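Local coordinates for fructose-like phosphotransferase enzyme IIB component 3 (Escherichia coli K12, PDB 4TN5), which probably passes a phosphoryl group from phospho-EIIA, by way of a phosphocysteine, to fructose as the sugar is taken up across the cell membrane, at residues M1-A6 and G34-T39; L49-I54 and A71-H76; L62-E67 and Y79-I84. One frame throughout, in Å; residues are numbered along the deposited sequence.

In the fold
Contacts 1 and 3 belong to the same sheet, on opposite sides of the chain's centre and with their own centres about 14 Å apart: contact 1 pairs strands 3-9 and 34-41, contact 3 pairs strands 59-64 and 79-82, and the adjacent strands 3-9 and 59-64 join the two pairs. Contact 2 packs against both. Its Arg73 NH1 forms a salt bridge of 2.7 Å with Glu38 OE1 of contact 1, and its Phe74 O lies 3.3 Å from Tyr79 CE2 of contact 3. Contact 3 lies closest to the inferred phosphocysteine site, the Ile84 side chain being about 4 Å from that of Cys10; the bound nickel ion is about 4 Å from the Tyr79 side chain.

Contact 1 (M1-A6 and G34-T39); sequences MAYLVA and GVSIET
Tyr3 to Ala6 runs parallel to Gly34 to Ile37, the two strand axes 4.6 Å apart at 13°, and five backbone hydrogen bonds join them from Gly34 N to Ala2 O at one end to Glu38 N to Ala6 O at the other. Between these, Gly34 O receives Leu4 N in a nearly straight bond (172° at the hydrogen). Tyr3 stands on the same sheet face as Val5 and Ser36. With its CG anti to the backbone N (chi1 -180°), the phenol lies along the neighbouring strand: CD1 passes 3.4 Å from Gly34 O, and OH meets Ser36 OG at 2.6 Å, the serine oxygen sitting at the ring edge, near its plane. A phenylalanine here would probably leave Ser36 OG without this hydroxyl mate and the ring freer to turn. The two strands are the outer members of a right-handed beta-alpha-beta unit, and its helix 18-30 covers the face bearing Leu4, Ala6 and Val35. On that face Leu4 and Val35 run alongside each other in the same direction, with Leu4 CD2 3.9 Å from Val35 CG2. Farther along, Ala6 CB is 4.1 Å from Ile37 CG2. Glu38 extends its carboxylate beyond the pairing, where OE1 forms a salt bridge with Arg73 and OE2 accepts a hydrogen bond from Gln40.

Contact 2 (L49-I54 and A71-H76); sequences LADEDI and AERFEH
Phe74 presents the edge of its ring to Leu49. Leu49 CD1 lies near the ring plane, 3.9 Å from CZ, so the methyl abuts the rim instead of covering a face. Ile54, one turn into helix 51-56, also meets the phenylalanine: its CD1 comes within 4.0 Å of Phe74 CE1, while its CG2 lies 3.7 Å from Arg73 O. The isoleucine chain is extended, CG1 anti to the carbonyl carbon (chi1 -59°) and CD1 anti beyond it, which carries the terminal methyl across to both Arg73 and Phe74. Arg73 CB is 4.0 Å from Ile54 CD1. In all three pairs, Leu49 with Phe74 and Ile54 with Phe74 and Arg73, the side chains run nearly perpendicular to each other. Beyond CB the arginine bends at chi3 (-66°), turning its guanidinium back so that one face has Phe74 CZ 3.8 Å above its plane, nearer the edge of the group than its centre. The contact thus joins the start of helix 51-56 to the loop that leads into strand 79-82, and Val7 of strand 3-9 touches both Leu49 and Phe74. The polar end of Arg73 is engaged elsewhere: NE donates to Gly70 O and NH1 pairs with Glu38, whose OE1 also takes Leu49 N. Asp51 OD1 stays 5.2 Å from Arg73 NH1, too far for a salt bridge, although its charge may still favour the cation weakly. Apolar contacts therefore join the two segments directly, while Glu38 supplies a shared polar tie to both.

Contact 3 (L62-E67 and Y79-I84); sequences LITDIE and YVQCSI
Two neighbouring parallel strands of the central sheet, 59-64 and 79-82, meet here and run out toward the start of helix 84-89, beside the inferred phosphocysteine site. Their axes are 4.7 Å apart at 12°. Leu62 bonds to the neighbouring strand through both its N and its O, the N donating to Val80 O in an almost perfectly straight bond (178° at the hydrogen) and the O accepting from Cys82 N. Thr64 N then donates to Cys82 O at 2.7 Å. Leu62 places CD1 over one face of the Tyr79 ring, 4.0 Å from the centroid and offset toward the rim, in a CH-pi contact. The tyrosine is brought there by a chi1 of 72°, which sets CG between the backbone N and the carbonyl carbon. Gln81, extended along its whole chain, lays CG over Leu62 O at 3.5 Å. Its amide nitrogen NE2 reaches 4.0 Å from Thr64 CG2. In this open alpha/beta sheet, strand 79-82 lies between 59-64 and 108-111, and His109 of the latter brings its ring against that of Tyr79. The face bearing Ile63 and Cys82 is met by Phe87 of helix 84-89. Ile63 CG2 lies 3.8 Å from Ile84 CG1, the two side chains crossing at about a right angle, and Ile84 in turn touches Cys10. Ser83 is the N-cap residue of that helix, and Asp65 reaches over from the other strand's end: its OD1 accepts from Ile84 N at 3.0 Å, the donor approaching from above the carboxylate plane, although the Asp65 side chain is poorly ordered and its exact placement less certain.

Contact 1 (M1-A6 and G34-T39)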
HETATM    1  N   MSE A   1      -5.197 -23.907   1.892  1.00104.46           N
HETATM    2  CA  MSE A   1      -3.764 -24.122   1.732  1.00106.14           C
HETATM    3  C   MSE A   1      -3.023 -22.791   1.683  1.00 94.98           C
HETATM    4  O   MSE A   1      -1.795 -22.754   1.592  1.00 96.65           O
HETATM    5  CB  MSE A   1      -3.483 -24.933   0.465  1.00116.86           C
HETATM    6  CG  MSE A   1      -3.780 -24.188  -0.825  1.00119.64           C
HETATM    7 SE   MSE A   1      -3.800 -25.357  -2.385  1.00111.62          SE
HETATM    8  CE  MSE A   1      -5.660 -25.938  -2.294  1.00107.13           C
ATOM      9  N   ALA A   2      -3.778 -21.699   1.738  1.00 73.53           N
ATOM     10  CA  ALA A   2      -3.197 -20.364   1.797  1.00 61.47           C
ATOM     11  C   ALA A   2      -2.819 -20.040   3.237  1.00 53.82           C
ATOM     12  O   ALA A   2      -3.448 -20.531   4.174  1.00 49.00           O
ATOM     13  CB  ALA A   2      -4.173 -19.334   1.257  1.00 58.03           C
ATOM     14  N   TYR A   3      -1.792 -19.215   3.414  1.00 49.96           N
ATOM     15  CA  TYR A   3      -1.296 -18.914   4.752  1.00 50.85           C
ATOM     16  C   TYR A   3      -1.304 -17.420   5.070  1.00 52.73           C
ATOM     17  O   TYR A   3      -0.690 -16.616   4.370  1.00 48.81           O
ATOM     18  CB  TYR A   3       0.103 -19.499   4.953  1.00 56.23           C
ATOM     19  CG  TYR A   3       0.678 -19.228   6.320  1.00 56.11           C
ATOM     20  CD1 TYR A   3       0.015 -19.641   7.468  1.00 52.13           C
ATOM     21  CD2 TYR A   3       1.887 -18.561   6.467  1.00 66.44           C
ATOM     22  CE1 TYR A   3       0.538 -19.395   8.723  1.00 50.65           C
ATOM     23  CE2 TYR A   3       2.417 -18.311   7.716  1.00 70.46           C
ATOM     24  CZ  TYR A   3       1.739 -18.729   8.841  1.00 57.87           C
ATOM     25  OH  TYR A   3       2.265 -18.482  10.088  1.00 61.34           O
ATOM     26  N   LEU A   4      -1.997 -17.069   6.149  1.00 54.24           N
ATOM     27  CA  LEU A   4      -2.198 -15.680   6.539  1.00 46.51           C
ATOM     28  C   LEU A   4      -1.517 -15.380   7.869  1.00 44.03           C
ATOM     29  O   LEU A   4      -1.598 -16.172   8.803  1.00 49.33           O
ATOM     30  CB  LEU A   4      -3.700 -15.404   6.659  1.00 43.32           C
ATOM     31  CG  LEU A   4      -4.187 -14.050   7.181  1.00 50.22           C
ATOM     32  CD1 LEU A   4      -4.337 -13.048   6.050  1.00 55.75           C
ATOM     33  CD2 LEU A   4      -5.499 -14.212   7.932  1.00 46.91           C
ATOM     34  N   VAL A   5      -0.832 -14.244   7.955  1.00 36.38           N
ATOM     35  CA  VAL A   5      -0.353 -13.756   9.244  1.00 34.47           C
ATOM     36  C   VAL A   5      -1.149 -12.513   9.619  1.00 35.35           C
ATOM     37  O   VAL A   5      -1.575 -11.757   8.747  1.00 36.51           O
ATOM     38  CB  VAL A   5       1.160 -13.447   9.247  1.00 40.72           C
ATOM     39  CG1 VAL A   5       1.964 -14.723   9.037  1.00 40.18           C
ATOM     40  CG2 VAL A   5       1.502 -12.407   8.194  1.00 45.73           C
ATOM     41  N   ALA A   6      -1.364 -12.307  10.911  1.00 39.30           N
ATOM     42  CA  ALA A   6      -2.225 -11.216  11.344  1.00 29.15           C
ATOM     43  C   ALA A   6      -1.740 -10.529  12.610  1.00 28.78           C
ATOM     44  O   ALA A   6      -1.098 -11.140  13.464  1.00 32.97           O
ATOM     45  CB  ALA A   6      -3.642 -11.715  11.529  1.00 19.47           C
ATOM     46  N   GLY A  34      -4.319 -21.381   6.728  1.00 44.57           N
ATOM     47  CA  GLY A  34      -3.409 -21.421   7.855  1.00 47.28           C
ATOM     48  C   GLY A  34      -3.267 -20.003   8.367  1.00 47.28           C
ATOM     49  O   GLY A  34      -3.317 -19.057   7.580  1.00 50.14           O
ATOM     50  N   VAL A  35      -3.107 -19.843   9.676  1.00 46.28           N
ATOM     51  CA  VAL A  35      -3.049 -18.503  10.248  1.00 34.91           C
ATOM     52  C   VAL A  35      -2.302 -18.414  11.579  1.00 39.59           C
ATOM     53  O   VAL A  35      -2.511 -19.223  12.486  1.00 59.27           O
ATOM     54  CB  VAL A  35      -4.466 -17.886  10.383  1.00 67.43           C
ATOM     55  CG1 VAL A  35      -5.342 -18.736  11.292  1.00 63.76           C
ATOM     56  CG2 VAL A  35      -4.384 -16.452  10.888  1.00 67.65           C
ATOM     57  N   SER A  36      -1.415 -17.429  11.671  1.00 36.39           N
ATOM     58  CA  SER A  36      -0.751 -17.085  12.922  1.00 33.04           C
ATOM     59  C   SER A  36      -1.079 -15.635  13.254  1.00 34.08           C
ATOM     60  O   SER A  36      -0.934 -14.752  12.409  1.00 39.41           O
ATOM     61  CB  SER A  36       0.761 -17.267  12.799  1.00 49.97           C
ATOM     62  OG  SER A  36       1.086 -18.584  12.389  1.00 62.91           O
ATOM     63  N   ILE A  37      -1.525 -15.391  14.480  1.00 38.83           N
ATOM     64  CA  ILE A  37      -1.973 -14.057  14.864  1.00 41.60           C
ATOM     65  C   ILE A  37      -1.139 -13.452  15.988  1.00 43.85           C
ATOM     66  O   ILE A  37      -1.059 -14.006  17.084  1.00 41.71           O
ATOM     67  CB  ILE A  37      -3.453 -14.064  15.291  1.00 34.72           C
ATOM     68  CG1 ILE A  37      -4.308 -14.767  14.236  1.00 35.70           C
ATOM     69  CG2 ILE A  37      -3.946 -12.646  15.530  1.00 43.25           C
ATOM     70  CD1 ILE A  37      -5.772 -14.866  14.606  1.00 40.70           C
ATOM     71  N   GLU A  38      -0.522 -12.310  15.705  1.00 46.17           N
ATOM     72  CA  GLU A  38       0.220 -11.568  16.715  1.00 47.88           C
ATOM     73  C   GLU A  38      -0.715 -10.615  17.444  1.00 49.12           C
ATOM     74  O   GLU A  38      -1.539  -9.942  16.824  1.00 44.06           O
ATOM     75  CB  GLU A  38       1.370 -10.788  16.077  1.00 53.40           C
ATOM     76  CG  GLU A  38       2.117  -9.874  17.038  1.00 64.30           C
ATOM     77  CD  GLU A  38       3.313  -9.200  16.393  1.00 63.98           C
ATOM     78  OE1 GLU A  38       4.054  -9.882  15.653  1.00 58.01           O
ATOM     79  OE2 GLU A  38       3.512  -7.987  16.622  1.00 60.51           O
ATOM     80  N   THR A  39      -0.590 -10.567  18.764  1.00 59.54           N
ATOM     81  CA  THR A  39      -1.405  -9.675  19.574  1.00 60.16           C
ATOM     82  C   THR A  39      -0.559  -8.572  20.196  1.00 51.80           C
ATOM     83  O   THR A  39       0.474  -8.839  20.805  1.00 61.68           O
ATOM     84  CB  THR A  39      -2.144 -10.446  20.685  1.00 69.55           C
ATOM     85  OG1 THR A  39      -3.388 -10.944  20.175  1.00 64.30           O
ATOM     86  CG2 THR A  39      -2.415  -9.542  21.876  1.00 74.94           C
TER

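Contact 2 (L49-I54 and A71-H76)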
ATOM      1  N   LEU A  49       5.005 -12.683  15.558  1.00 67.30           N
ATOM      2  CA  LEU A  49       5.198 -13.415  14.320  1.00 62.80           C
ATOM      3  C   LEU A  49       6.682 -13.643  14.066  1.00 60.85           C
ATOM      4  O   LEU A  49       7.476 -12.703  14.082  1.00 65.54           O
ATOM      5  CB  LEU A  49       4.550 -12.669  13.152  1.00 56.49           C
ATOM      6  CG  LEU A  49       3.051 -12.445  13.356  1.00 44.77           C
ATOM      7  CD1 LEU A  49       2.479 -11.514  12.304  1.00 42.68           C
ATOM      8  CD2 LEU A  49       2.308 -13.772  13.360  1.00 35.39           C
ATOM      9  N   ALA A  50       7.051 -14.906  13.877  1.00 62.22           N
ATOM     10  CA  ALA A  50       8.375 -15.250  13.391  1.00 68.53           C
ATOM     11  C   ALA A  50       8.445 -14.687  11.985  1.00 75.88           C
ATOM     12  O   ALA A  50       7.450 -14.687  11.270  1.00 82.02           O
ATOM     13  CB  ALA A  50       8.540 -16.748  13.360  1.00 62.97           C
ATOM     14  N   ASP A  51       9.603 -14.187  11.577  1.00 82.95           N
ATOM     15  CA  ASP A  51       9.684 -13.570  10.258  1.00 84.35           C
ATOM     16  C   ASP A  51       9.722 -14.581   9.117  1.00 80.96           C
ATOM     17  O   ASP A  51       9.345 -14.258   7.990  1.00 85.82           O
ATOM     18  CB  ASP A  51      10.809 -12.538  10.179  1.00 94.76           C
ATOM     19  CG  ASP A  51      10.622 -11.416  11.178  1.00107.79           C
ATOM     20  OD1 ASP A  51       9.568 -11.400  11.844  1.00113.38           O
ATOM     21  OD2 ASP A  51      11.494 -10.527  11.269  1.00113.41           O
ATOM     22  N   GLU A  52      10.132 -15.810   9.416  1.00 78.74           N
ATOM     23  CA  GLU A  52       9.977 -16.896   8.457  1.00 82.96           C
ATOM     24  C   GLU A  52       8.493 -17.110   8.174  1.00 79.19           C
ATOM     25  O   GLU A  52       8.118 -17.482   7.067  1.00 70.82           O
ATOM     26  CB  GLU A  52      10.628 -18.200   8.946  1.00 88.53           C
ATOM     27  CG  GLU A  52      10.380 -18.580  10.409  1.00 95.36           C
ATOM     28  CD  GLU A  52      11.302 -17.865  11.384  1.00102.48           C
ATOM     29  OE1 GLU A  52      11.514 -16.645  11.227  1.00103.86           O
ATOM     30  OE2 GLU A  52      11.824 -18.527  12.307  1.00108.36           O
ATOM     31  N   ASP A  53       7.656 -16.863   9.180  1.00 83.98           N
ATOM     32  CA  ASP A  53       6.207 -16.925   9.022  1.00 75.66           C
ATOM     33  C   ASP A  53       5.733 -15.790   8.122  1.00 64.32           C
ATOM     34  O   ASP A  53       4.882 -15.984   7.255  1.00 58.69           O
ATOM     35  CB  ASP A  53       5.516 -16.789  10.381  1.00 76.49           C
ATOM     36  CG  ASP A  53       5.588 -18.052  11.208  1.00 84.27           C
ATOM     37  OD1 ASP A  53       5.742 -19.146  10.627  1.00 81.68           O
ATOM     38  OD2 ASP A  53       5.505 -17.940  12.449  1.00 87.65           O
ATOM     39  N   ILE A  54       6.280 -14.601   8.351  1.00 51.89           N
ATOM     40  CA  ILE A  54       5.886 -13.403   7.615  1.00 57.01           C
ATOM     41  C   ILE A  54       6.374 -13.460   6.168  1.00 62.47           C
ATOM     42  O   ILE A  54       5.705 -12.977   5.253  1.00 65.48           O
ATOM     43  CB  ILE A  54       6.428 -12.126   8.305  1.00 58.14           C
ATOM     44  CG1 ILE A  54       5.896 -12.030   9.735  1.00 47.77           C
ATOM     45  CG2 ILE A  54       6.056 -10.876   7.519  1.00 64.88           C
ATOM     46  CD1 ILE A  54       6.352 -10.790  10.477  1.00 55.43           C
ATOM     47  N   ALA A  71       5.672  -2.472  12.461  1.00 56.72           N
ATOM     48  CA  ALA A  71       4.891  -2.234  11.249  1.00 63.70           C
ATOM     49  C   ALA A  71       5.847  -2.342  10.073  1.00 69.96           C
ATOM     50  O   ALA A  71       5.454  -2.649   8.946  1.00 69.91           O
ATOM     51  CB  ALA A  71       4.249  -0.859  11.294  1.00 68.05           C
ATOM     52  N   GLU A  72       7.115  -2.076  10.374  1.00 86.42           N
ATOM     53  CA  GLU A  72       8.251  -2.292   9.494  1.00 87.00           C
ATOM     54  C   GLU A  72       8.234  -3.650   8.780  1.00 79.70           C
ATOM     55  O   GLU A  72       8.727  -3.766   7.662  1.00 84.18           O
ATOM     56  CB  GLU A  72       9.534  -2.211  10.340  1.00 95.31           C
ATOM     57  CG  GLU A  72       9.604  -3.301  11.399  1.00105.18           C
ATOM     58  CD  GLU A  72      10.783  -3.197  12.333  1.00116.55           C
ATOM     59  OE1 GLU A  72      11.753  -2.492  11.987  1.00120.10           O
ATOM     60  OE2 GLU A  72      10.723  -3.786  13.433  1.00125.04           O
ATOM     61  N   ARG A  73       7.696  -4.678   9.434  1.00 66.91           N
ATOM     62  CA  ARG A  73       7.961  -6.057   9.036  1.00 58.12           C
ATOM     63  C   ARG A  73       7.144  -6.462   7.825  1.00 52.56           C
ATOM     64  O   ARG A  73       7.409  -7.485   7.194  1.00 64.45           O
ATOM     65  CB  ARG A  73       7.653  -6.992  10.204  1.00 62.43           C
ATOM     66  CG  ARG A  73       8.526  -6.760  11.429  1.00 67.27           C
ATOM     67  CD  ARG A  73       7.935  -7.441  12.655  1.00 68.32           C
ATOM     68  NE  ARG A  73       6.661  -6.841  13.046  1.00 65.29           N
ATOM     69  CZ  ARG A  73       5.825  -7.362  13.940  1.00 60.95           C
ATOM     70  NH1 ARG A  73       6.115  -8.511  14.535  1.00 60.07           N
ATOM     71  NH2 ARG A  73       4.691  -6.737  14.230  1.00 56.69           N
ATOM     72  N   PHE A  74       6.155  -5.637   7.501  1.00 46.86           N
ATOM     73  CA  PHE A  74       5.159  -5.983   6.503  1.00 52.09           C
ATOM     74  C   PHE A  74       5.272  -5.131   5.242  1.00 55.41           C
ATOM     75  O   PHE A  74       4.381  -5.160   4.396  1.00 55.66           O
ATOM     76  CB  PHE A  74       3.761  -5.827   7.105  1.00 47.67           C
ATOM     77  CG  PHE A  74       3.570  -6.572   8.399  1.00 46.96           C
ATOM     78  CD1 PHE A  74       3.266  -7.922   8.389  1.00 43.09           C
ATOM     79  CD2 PHE A  74       3.685  -5.925   9.620  1.00 42.43           C
ATOM     80  CE1 PHE A  74       3.087  -8.616   9.567  1.00 37.74           C
ATOM     81  CE2 PHE A  74       3.505  -6.617  10.806  1.00 54.15           C
ATOM     82  CZ  PHE A  74       3.205  -7.965  10.778  1.00 48.73           C
ATOM     83  N   GLU A  75       6.360  -4.378   5.111  1.00 64.51           N
ATOM     84  CA  GLU A  75       6.507  -3.482   3.962  1.00 57.10           C
ATOM     85  C   GLU A  75       6.625  -4.233   2.634  1.00 55.36           C
ATOM     86  O   GLU A  75       6.260  -3.704   1.584  1.00 69.07           O
ATOM     87  CB  GLU A  75       7.675  -2.505   4.152  1.00 63.34           C
ATOM     88  CG  GLU A  75       9.060  -3.096   3.933  1.00 80.95           C
ATOM     89  CD  GLU A  75      10.159  -2.229   4.521  1.00 91.33           C
ATOM     90  OE1 GLU A  75      10.131  -0.999   4.303  1.00 99.83           O
ATOM     91  OE2 GLU A  75      11.051  -2.776   5.203  1.00 86.93           O
ATOM     92  N   HIS A  76       7.117  -5.467   2.684  1.00 53.85           N
ATOM     93  CA  HIS A  76       7.246  -6.282   1.478  1.00 56.72           C
ATOM     94  C   HIS A  76       6.224  -7.412   1.421  1.00 54.77           C
ATOM     95  O   HIS A  76       6.469  -8.452   0.807  1.00 57.97           O
ATOM     96  CB  HIS A  76       8.660  -6.849   1.350  1.00 65.35           C
ATOM     97  CG  HIS A  76       9.711  -5.803   1.149  1.00 75.57           C
ATOM     98  ND1 HIS A  76       9.752  -5.000   0.030  1.00 80.69           N
ATOM     99  CD2 HIS A  76      10.764  -5.437   1.916  1.00 74.64           C
ATOM    100  CE1 HIS A  76      10.782  -4.177   0.121  1.00 83.11           C
ATOM    101  NE2 HIS A  76      11.413  -4.423   1.255  1.00 82.53           N
TER

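Contact 3 (L62-E67 and Y79-I84)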
ATOM      1  N   LEU A  62      -3.789  -6.650   8.870  1.00 32.57           N
ATOM      2  CA  LEU A  62      -3.471  -5.729   9.950  1.00 28.12           C
ATOM      3  C   LEU A  62      -4.732  -5.086  10.508  1.00 43.76           C
ATOM      4  O   LEU A  62      -5.253  -4.120   9.952  1.00 48.36           O
ATOM      5  CB  LEU A  62      -2.485  -4.664   9.467  1.00 38.72           C
ATOM      6  CG  LEU A  62      -1.227  -5.230   8.804  1.00 45.95           C
ATOM      7  CD1 LEU A  62      -0.292  -4.114   8.365  1.00 46.56           C
ATOM      8  CD2 LEU A  62      -0.513  -6.203   9.732  1.00 37.79           C
ATOM      9  N   ILE A  63      -5.219  -5.642  11.610  1.00 50.92           N
ATOM     10  CA  ILE A  63      -6.418  -5.141  12.264  1.00 48.55           C
ATOM     11  C   ILE A  63      -6.017  -4.234  13.417  1.00 49.60           C
ATOM     12  O   ILE A  63      -5.790  -4.699  14.532  1.00 55.52           O
ATOM     13  CB  ILE A  63      -7.267  -6.298  12.811  1.00 51.30           C
ATOM     14  CG1 ILE A  63      -7.349  -7.427  11.781  1.00 52.89           C
ATOM     15  CG2 ILE A  63      -8.649  -5.805  13.205  1.00 56.67           C
ATOM     16  CD1 ILE A  63      -8.062  -8.662  12.281  1.00 49.41           C
ATOM     17  N   THR A  64      -5.929  -2.935  13.153  1.00 53.25           N
ATOM     18  CA  THR A  64      -5.416  -2.015  14.159  1.00 69.31           C
ATOM     19  C   THR A  64      -5.954  -0.593  14.047  1.00 79.82           C
ATOM     20  O   THR A  64      -6.178  -0.076  12.952  1.00 82.77           O
ATOM     21  CB  THR A  64      -3.876  -1.960  14.127  1.00 73.62           C
ATOM     22  OG1 THR A  64      -3.408  -1.004  15.087  1.00 69.23           O
ATOM     23  CG2 THR A  64      -3.379  -1.569  12.741  1.00 74.38           C
ATOM     24  N   ASP A  65      -6.158   0.028  15.203  1.00 92.15           N
ATOM     25  CA  ASP A  65      -6.469   1.444  15.271  1.00105.40           C
ATOM     26  C   ASP A  65      -5.149   2.188  15.382  1.00110.92           C
ATOM     27  O   ASP A  65      -4.968   3.259  14.804  1.00121.54           O
ATOM     28  CB  ASP A  65      -7.308   1.743  16.515  1.00117.35           C
ATOM     29  CG  ASP A  65      -8.530   0.854  16.626  1.00121.08           C
ATOM     30  OD1 ASP A  65      -9.141   0.545  15.582  1.00119.38           O
ATOM     31  OD2 ASP A  65      -8.876   0.461  17.760  1.00128.87           O
ATOM     32  N   ILE A  66      -4.220   1.586  16.118  1.00 89.38           N
ATOM     33  CA  ILE A  66      -2.992   2.253  16.530  1.00 89.55           C
ATOM     34  C   ILE A  66      -1.805   2.004  15.608  1.00 85.40           C
ATOM     35  O   ILE A  66      -1.939   1.417  14.534  1.00 80.93           O
ATOM     36  CB  ILE A  66      -2.596   1.819  17.947  1.00 84.02           C
ATOM     37  CG1 ILE A  66      -2.155   0.353  17.950  1.00 76.36           C
ATOM     38  CG2 ILE A  66      -3.763   2.017  18.886  1.00 85.88           C
ATOM     39  CD1 ILE A  66      -1.603  -0.120  19.274  1.00 75.64           C
ATOM     40  N   GLU A  67      -0.642   2.466  16.052  1.00 97.24           N
ATOM     41  CA  GLU A  67       0.603   2.297  15.321  1.00 96.55           C
ATOM     42  C   GLU A  67       1.258   0.994  15.757  1.00 83.01           C
ATOM     43  O   GLU A  67       1.639   0.841  16.917  1.00 86.47           O
ATOM     44  CB  GLU A  67       1.534   3.471  15.621  1.00100.38           C
ATOM     45  CG  GLU A  67       0.909   4.832  15.358  1.00104.04           C
ATOM     46  CD  GLU A  67       1.907   5.965  15.478  1.00104.37           C
ATOM     47  OE1 GLU A  67       3.064   5.785  15.046  1.00107.79           O
ATOM     48  OE2 GLU A  67       1.533   7.035  16.007  1.00109.11           O
ATOM     49  N   TYR A  79      -0.803  -7.057   1.836  1.00 41.30           N
ATOM     50  CA  TYR A  79      -1.610  -6.977   3.049  1.00 38.03           C
ATOM     51  C   TYR A  79      -2.849  -6.093   2.973  1.00 45.17           C
ATOM     52  O   TYR A  79      -2.951  -5.194   2.139  1.00 44.07           O
ATOM     53  CB  TYR A  79      -0.755  -6.625   4.280  1.00 38.90           C
ATOM     54  CG  TYR A  79      -0.245  -5.201   4.360  1.00 38.95           C
ATOM     55  CD1 TYR A  79      -1.061  -4.173   4.817  1.00 47.97           C
ATOM     56  CD2 TYR A  79       1.066  -4.893   4.023  1.00 46.76           C
ATOM     57  CE1 TYR A  79      -0.595  -2.874   4.906  1.00 41.97           C
ATOM     58  CE2 TYR A  79       1.542  -3.598   4.112  1.00 46.81           C
ATOM     59  CZ  TYR A  79       0.706  -2.593   4.554  1.00 45.75           C
ATOM     60  OH  TYR A  79       1.175  -1.303   4.644  1.00 47.77           O
ATOM     61  N   VAL A  80      -3.792  -6.386   3.861  1.00 33.06           N
ATOM     62  CA  VAL A  80      -4.977  -5.571   4.053  1.00 34.52           C
ATOM     63  C   VAL A  80      -4.919  -4.984   5.455  1.00 36.74           C
ATOM     64  O   VAL A  80      -4.653  -5.700   6.421  1.00 47.72           O
ATOM     65  CB  VAL A  80      -6.262  -6.408   3.923  1.00 34.05           C
ATOM     66  CG1 VAL A  80      -7.491  -5.546   4.172  1.00 28.78           C
ATOM     67  CG2 VAL A  80      -6.331  -7.060   2.556  1.00 29.65           C
ATOM     68  N   GLN A  81      -5.149  -3.683   5.569  1.00 43.89           N
ATOM     69  CA  GLN A  81      -5.159  -3.035   6.873  1.00 45.31           C
ATOM     70  C   GLN A  81      -6.502  -2.376   7.155  1.00 50.35           C
ATOM     71  O   GLN A  81      -7.083  -1.726   6.286  1.00 53.00           O
ATOM     72  CB  GLN A  81      -4.029  -2.008   6.984  1.00 43.80           C
ATOM     73  CG  GLN A  81      -4.001  -1.272   8.316  1.00 62.68           C
ATOM     74  CD  GLN A  81      -2.733  -0.469   8.518  1.00 78.88           C
ATOM     75  OE1 GLN A  81      -1.709  -0.734   7.887  1.00 88.35           O
ATOM     76  NE2 GLN A  81      -2.792   0.518   9.404  1.00 83.38           N
ATOM     77  N   CYS A  82      -6.993  -2.554   8.377  1.00 42.40           N
ATOM     78  CA  CYS A  82      -8.237  -1.929   8.805  1.00 49.41           C
ATOM     79  C   CYS A  82      -8.238  -1.749  10.316  1.00 44.55           C
ATOM     80  O   CYS A  82      -7.436  -2.356  11.024  1.00 50.06           O
ATOM     81  CB  CYS A  82      -9.438  -2.773   8.377  1.00 47.37           C
ATOM     82  SG  CYS A  82      -9.542  -4.385   9.188  1.00 64.35           S
ATOM     83  N   SER A  83      -9.141  -0.906  10.806  1.00 46.23           N
ATOM     84  CA  SER A  83      -9.286  -0.700  12.239  1.00 49.35           C
ATOM     85  C   SER A  83     -10.033  -1.875  12.858  1.00 49.57           C
ATOM     86  O   SER A  83     -10.695  -2.637  12.153  1.00 48.25           O
ATOM     87  CB  SER A  83     -10.026   0.608  12.519  1.00 56.13           C
ATOM     88  OG  SER A  83     -11.263   0.652  11.830  1.00 67.43           O
ATOM     89  N   ILE A  84      -9.921  -2.021  14.177  1.00 55.22           N
ATOM     90  CA  ILE A  84     -10.592  -3.111  14.883  1.00 64.45           C
ATOM     91  C   ILE A  84     -12.110  -3.007  14.803  1.00 68.00           C
ATOM     92  O   ILE A  84     -12.782  -3.947  14.380  1.00 75.77           O
ATOM     93  CB  ILE A  84     -10.180  -3.196  16.367  1.00 71.50           C
ATOM     94  CG1 ILE A  84      -8.839  -3.912  16.504  1.00 68.25           C
ATOM     95  CG2 ILE A  84     -11.236  -3.946  17.176  1.00 66.59           C
ATOM     96  CD1 ILE A  84      -8.528  -4.346  17.925  1.00 64.28           C
TER